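Local coordinates for putative ABC transporter (Thermobispora bispora, PDB 4PE6), which probably serves as the solute-binding component of an ABC transporter, capturing a carbohydrate-like ligand in the cleft between its two domains, at residues N65-L78 with I87-Q101. Sequence-based numbering, arbitrary orientation.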
loop_
_atom_site.group_PDB
_atom_site.type_symbol
_atom_site.label_atom_id
_atom_site.label_comp_id
_atom_site.label_asym_id
_atom_site.label_seq_id
_atom_site.Cartn_x
_atom_site.Cartn_y
_atom_site.Cartn_z
ATOM N N ASN A 65 -8.650 -2.824 10.775
ATOM C CA ASN A 65 -7.862 -3.947 10.251
ATOM C C ASN A 65 -8.149 -5.220 11.070
ATOM O O ASN A 65 -7.230 -5.776 11.694
ATOM C CB ASN A 65 -6.360 -3.577 10.253
ATOM C CG ASN A 65 -5.508 -4.496 9.380
ATOM O OD1 ASN A 65 -5.859 -4.822 8.255
ATOM N ND2 ASN A 65 -4.343 -4.872 9.893
ATOM N N SER A 66 -9.423 -5.653 11.072
ATOM C CA SER A 66 -9.880 -6.776 11.917
ATOM C C SER A 66 -10.026 -8.114 11.173
ATOM O O SER A 66 -10.914 -8.315 10.331
ATOM C CB SER A 66 -11.188 -6.452 12.652
ATOM O OG SER A 66 -11.844 -7.659 13.071
ATOM N N ALA A 67 -9.166 -9.045 11.549
ATOM C CA ALA A 67 -9.091 -10.341 10.913
ATOM C C ALA A 67 -10.332 -11.205 11.124
ATOM O O ALA A 67 -10.738 -11.937 10.228
ATOM C CB ALA A 67 -7.859 -11.069 11.413
ATOM N N THR A 68 -10.943 -11.130 12.303
ATOM C CA THR A 68 -12.029 -12.051 12.619
ATOM C C THR A 68 -13.207 -11.878 11.659
ATOM O O THR A 68 -13.771 -12.863 11.184
ATOM C CB THR A 68 -12.481 -11.902 14.084
ATOM O OG1 THR A 68 -11.349 -12.115 14.931
ATOM C CG2 THR A 68 -13.580 -12.914 14.433
ATOM N N GLU A 69 -13.569 -10.639 11.340
ATOM C CA GLU A 69 -14.693 -10.450 10.418
ATOM C C GLU A 69 -14.285 -10.783 8.978
ATOM O O GLU A 69 -15.080 -11.324 8.229
ATOM C CB GLU A 69 -15.317 -9.053 10.521
ATOM C CG GLU A 69 -16.594 -8.854 9.669
ATOM C CD GLU A 69 -17.671 -9.931 9.850
ATOM O OE1 GLU A 69 -17.983 -10.337 11.006
ATOM O OE2 GLU A 69 -18.243 -10.358 8.822
ATOM N N GLN A 70 -13.047 -10.496 8.599
ATOM C CA GLN A 70 -12.571 -10.869 7.259
ATOM C C GLN A 70 -12.668 -12.386 7.045
ATOM O O GLN A 70 -13.077 -12.862 5.984
ATOM C CB GLN A 70 -11.127 -10.422 7.028
ATOM C CG GLN A 70 -10.631 -10.714 5.621
ATOM C CD GLN A 70 -9.288 -10.117 5.276
ATOM O OE1 GLN A 70 -8.460 -9.878 6.146
ATOM N NE2 GLN A 70 -9.048 -9.905 3.968
ATOM N N VAL A 71 -12.307 -13.150 8.069
ATOM C CA VAL A 71 -12.378 -14.604 7.967
ATOM C C VAL A 71 -13.823 -15.026 7.719
ATOM O O VAL A 71 -14.090 -15.840 6.837
ATOM C CB VAL A 71 -11.808 -15.289 9.227
ATOM C CG1 VAL A 71 -12.114 -16.778 9.202
ATOM C CG2 VAL A 71 -10.303 -15.040 9.317
ATOM N N ALA A 72 -14.756 -14.461 8.481
ATOM C CA ALA A 72 -16.184 -14.718 8.253
ATOM C C ALA A 72 -16.598 -14.327 6.839
ATOM O O ALA A 72 -17.303 -15.068 6.171
ATOM C CB ALA A 72 -17.050 -13.971 9.267
ATOM N N GLN A 73 -16.158 -13.163 6.383
ATOM C CA GLN A 73 -16.506 -12.725 5.038
ATOM C C GLN A 73 -15.983 -13.667 3.949
ATOM O O GLN A 73 -16.662 -13.911 2.948
ATOM C CB GLN A 73 -16.012 -11.309 4.807
ATOM C CG GLN A 73 -16.775 -10.266 5.597
ATOM C CD GLN A 73 -16.154 -8.883 5.468
ATOM O OE1 GLN A 73 -14.943 -8.741 5.242
ATOM N NE2 GLN A 73 -16.982 -7.855 5.604
ATOM N N ILE A 74 -14.780 -14.188 4.133
ATOM C CA ILE A 74 -14.236 -15.110 3.158
ATOM C C ILE A 74 -15.088 -16.391 3.091
ATOM O O ILE A 74 -15.395 -16.869 2.005
ATOM C CB ILE A 74 -12.743 -15.384 3.428
ATOM C CG1 ILE A 74 -11.942 -14.101 3.173
ATOM C CG2 ILE A 74 -12.247 -16.546 2.578
ATOM C CD1 ILE A 74 -10.455 -14.186 3.473
ATOM N N LYS A 75 -15.531 -16.906 4.236
ATOM C CA LYS A 75 -16.425 -18.059 4.228
ATOM C C LYS A 75 -17.732 -17.763 3.484
ATOM O O LYS A 75 -18.209 -18.604 2.728
ATOM C CB LYS A 75 -16.686 -18.557 5.641
ATOM C CG LYS A 75 -15.420 -19.049 6.316
ATOM C CD LYS A 75 -15.610 -19.250 7.803
ATOM C CE LYS A 75 -14.339 -19.817 8.422
ATOM N NZ LYS A 75 -14.487 -19.919 9.884
ATOM N N SER A 76 -18.304 -16.571 3.654
ATOM C CA SER A 76 -19.513 -16.219 2.889
ATOM C C SER A 76 -19.209 -16.134 1.384
ATOM O O SER A 76 -20.042 -16.521 0.545
ATOM C CB SER A 76 -20.173 -14.933 3.408
ATOM O OG SER A 76 -20.813 -15.175 4.659
ATOM N N LEU A 77 -18.019 -15.658 1.039
ATOM C CA LEU A 77 -17.594 -15.634 -0.367
ATOM C C LEU A 77 -17.454 -17.049 -0.925
ATOM O O LEU A 77 -17.858 -17.315 -2.062
ATOM C CB LEU A 77 -16.274 -14.870 -0.556
ATOM C CG LEU A 77 -16.411 -13.339 -0.625
ATOM C CD1 LEU A 77 -15.053 -12.680 -0.484
ATOM C CD2 LEU A 77 -17.085 -12.926 -1.917
ATOM N N LEU A 78 -16.890 -17.964 -0.143
ATOM C CA LEU A 78 -16.688 -19.324 -0.651
ATOM C C LEU A 78 -18.004 -20.020 -1.001
ATOM O O LEU A 78 -18.056 -20.801 -1.947
ATOM C CB LEU A 78 -15.883 -20.172 0.327
ATOM C CG LEU A 78 -14.424 -19.748 0.460
ATOM C CD1 LEU A 78 -13.747 -20.680 1.448
ATOM C CD2 LEU A 78 -13.703 -19.751 -0.885
ATOM N N ILE A 87 -6.728 -11.783 -1.958
ATOM C CA ILE A 87 -6.834 -11.423 -0.539
ATOM C C ILE A 87 -5.800 -10.394 -0.118
ATOM O O ILE A 87 -4.585 -10.615 -0.284
ATOM C CB ILE A 87 -6.683 -12.633 0.404
ATOM C CG1 ILE A 87 -7.685 -13.714 0.056
ATOM C CG2 ILE A 87 -6.805 -12.174 1.859
ATOM C CD1 ILE A 87 -7.453 -14.994 0.828
ATOM N N ASN A 88 -6.274 -9.267 0.416
ATOM C CA ASN A 88 -5.405 -8.358 1.158
ATOM C C ASN A 88 -5.655 -8.634 2.642
ATOM O O ASN A 88 -6.686 -8.220 3.235
ATOM C CB ASN A 88 -5.635 -6.908 0.784
ATOM C CG ASN A 88 -4.560 -5.973 1.342
ATOM O OD1 ASN A 88 -4.074 -6.179 2.445
ATOM N ND2 ASN A 88 -4.198 -4.941 0.580
ATOM N N PRO A 89 -4.725 -9.361 3.259
ATOM C CA PRO A 89 -5.012 -9.908 4.580
ATOM C C PRO A 89 -4.885 -8.926 5.712
ATOM O O PRO A 89 -3.935 -8.136 5.766
ATOM C CB PRO A 89 -3.991 -11.055 4.711
ATOM C CG PRO A 89 -2.874 -10.650 3.862
ATOM C CD PRO A 89 -3.427 -9.817 2.737
ATOM N N ALA A 90 -5.852 -8.973 6.619
ATOM C CA ALA A 90 -5.839 -8.123 7.804
ATOM C C ALA A 90 -4.721 -8.536 8.779
ATOM O O ALA A 90 -4.161 -7.672 9.463
ATOM C CB ALA A 90 -7.193 -8.180 8.511
ATOM N N SER A 91 -4.388 -9.829 8.797
ATOM C CA SER A 91 -3.449 -10.427 9.780
ATOM C C SER A 91 -2.400 -11.283 9.102
ATOM O O SER A 91 -2.672 -11.899 8.080
ATOM C CB SER A 91 -4.211 -11.295 10.798
ATOM O OG SER A 91 -3.375 -12.284 11.426
ATOM N N PRO A 92 -1.189 -11.343 9.673
ATOM C CA PRO A 92 -0.212 -12.259 9.093
ATOM C C PRO A 92 -0.535 -13.754 9.310
ATOM O O PRO A 92 0.042 -14.586 8.625
ATOM C CB PRO A 92 1.109 -11.909 9.807
ATOM C CG PRO A 92 0.773 -10.977 10.903
ATOM C CD PRO A 92 -0.653 -10.527 10.776
ATOM N N THR A 93 -1.413 -14.067 10.266
ATOM C CA THR A 93 -1.646 -15.461 10.708
ATOM C C THR A 93 -3.119 -15.910 10.728
ATOM O O THR A 93 -3.428 -17.070 10.480
ATOM C CB THR A 93 -1.048 -15.665 12.122
ATOM O OG1 THR A 93 -1.597 -14.698 13.021
ATOM C CG2 THR A 93 0.451 -15.460 12.104
ATOM N N ALA A 94 -4.039 -15.012 11.025
ATOM C CA ALA A 94 -5.425 -15.407 11.302
ATOM C C ALA A 94 -6.197 -15.996 10.100
ATOM O O ALA A 94 -7.203 -16.688 10.296
ATOM C CB ALA A 94 -6.194 -14.227 11.898
ATOM N N LEU A 95 -5.742 -15.733 8.872
ATOM C CA LEU A 95 -6.447 -16.194 7.671
ATOM C C LEU A 95 -5.962 -17.546 7.129
ATOM O O LEU A 95 -6.542 -18.088 6.181
ATOM C CB LEU A 95 -6.343 -15.155 6.550
ATOM C CG LEU A 95 -7.366 -14.025 6.594
ATOM C CD1 LEU A 95 -7.052 -13.050 7.723
ATOM C CD2 LEU A 95 -7.353 -13.312 5.243
ATOM N N GLN A 96 -4.909 -18.088 7.722
ATOM C CA GLN A 96 -4.287 -19.291 7.184
ATOM C C GLN A 96 -5.292 -20.449 7.032
ATOM O O GLN A 96 -5.339 -21.076 5.982
ATOM C CB GLN A 96 -3.064 -19.714 8.009
ATOM C CG GLN A 96 -1.710 -19.360 7.407
ATOM C CD GLN A 96 -1.398 -17.868 7.413
ATOM O OE1 GLN A 96 -2.218 -17.051 7.029
ATOM N NE2 GLN A 96 -0.198 -17.518 7.809
ATOM N N PRO A 97 -6.100 -20.727 8.072
ATOM C CA PRO A 97 -7.042 -21.849 7.927
ATOM C C PRO A 97 -8.067 -21.631 6.806
ATOM O O PRO A 97 -8.318 -22.534 6.027
ATOM C CB PRO A 97 -7.707 -21.926 9.306
ATOM C CG PRO A 97 -6.646 -21.414 10.244
ATOM C CD PRO A 97 -5.979 -20.300 9.477
ATOM N N VAL A 98 -8.631 -20.436 6.692
ATOM C CA VAL A 98 -9.648 -20.230 5.670
ATOM C C VAL A 98 -9.021 -20.195 4.289
ATOM O O VAL A 98 -9.666 -20.576 3.316
ATOM C CB VAL A 98 -10.544 -18.999 5.928
ATOM C CG1 VAL A 98 -9.830 -17.699 5.605
ATOM C CG2 VAL A 98 -11.835 -19.117 5.126
ATOM N N ILE A 99 -7.763 -19.768 4.205
ATOM C CA ILE A 99 -7.042 -19.807 2.930
ATOM C C ILE A 99 -6.898 -21.259 2.515
ATOM O O ILE A 99 -7.153 -21.608 1.366
ATOM C CB ILE A 99 -5.700 -19.042 2.989
ATOM C CG1 ILE A 99 -5.972 -17.526 2.995
ATOM C CG2 ILE A 99 -4.800 -19.411 1.823
ATOM C CD1 ILE A 99 -4.746 -16.672 3.280
ATOM N N GLN A 100 -6.527 -22.120 3.454
ATOM C CA GLN A 100 -6.411 -23.536 3.138
ATOM C C GLN A 100 -7.771 -24.140 2.784
ATOM O O GLN A 100 -7.855 -25.018 1.935
ATOM C CB GLN A 100 -5.752 -24.290 4.283
ATOM C CG GLN A 100 -5.440 -25.749 3.963
ATOM C CD GLN A 100 -4.409 -25.887 2.873
ATOM O OE1 GLN A 100 -3.286 -25.426 3.021
ATOM N NE2 GLN A 100 -4.785 -26.512 1.765
ATOM N N GLN A 101 -8.840 -23.655 3.420
ATOM C CA GLN A 101 -10.189 -24.110 3.115
ATOM C C GLN A 101 -10.555 -23.756 1.670
ATOM O O GLN A 101 -11.132 -24.576 0.932
ATOM C CB GLN A 101 -11.196 -23.490 4.108
ATOM C CG GLN A 101 -12.651 -23.874 3.861
ATOM C CD GLN A 101 -13.628 -23.131 4.744
ATOM O OE1 GLN A 101 -13.301 -22.739 5.864
ATOM N NE2 GLN A 101 -14.849 -22.938 4.242
HETATM O O HOH W 1 -4.949 -5.320 5.647
#
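Ala67 and Ala90 bring their backbones closest, CA to CA 5.0 Å, and, after the loop that follows Ala90, helix 96-101 runs beside helix 67-78 at an axis separation of 10.0 Å and an angle of only 10°. Gln70 supplies two hydrogen bonds across the contact. Its CG lies anti to the backbone N (chi1 -176°) and the chain stays extended, which carries the amide down to the end of strand 84-88. There OE1 accepts from Ala90 N at 2.8 Å, the donor in the carbonyl plane and on a lone pair, while NE2 gives to Asn88 O at 3.0 Å; that acceptor lies near the Gln70 amide plane, although NE2 stands above the Asn88 carbonyl plane. NE2 also reaches Ser24 OG, so the amide is fixed in rotation from both ends. A leucine in its place would probably leave Ala90 N and Asn88 O, both in buried residues, without these mates. The nearly parallel helices lie side by side on one face of the sheet, joined through strand 84-88 in a run of parallel strands, the beta-alpha alternation of a periplasmic-binding-protein domain; the Asn88 side chain, whose ND2 is hydrogen-bonded to Asp113 OD2, lies about 4 Å from the bound trihydroxybutanoate. Farther along, Ile74 splits its branches: CD1 meets Leu95 CD2 at 3.7 Å, and CG2 meets Val98 CG2 at 3.6 Å. The Lys75 stem crosses Val98 obliquely. At the other end, Ala67 CB sits 3.6 Å from Ala94 CB, in the loop where Ser91 OG accepts from Thr93 N and Ala94 N, an ST turn and ST motif. Water 1 lies between Asn65 OD1 and Pro89 O.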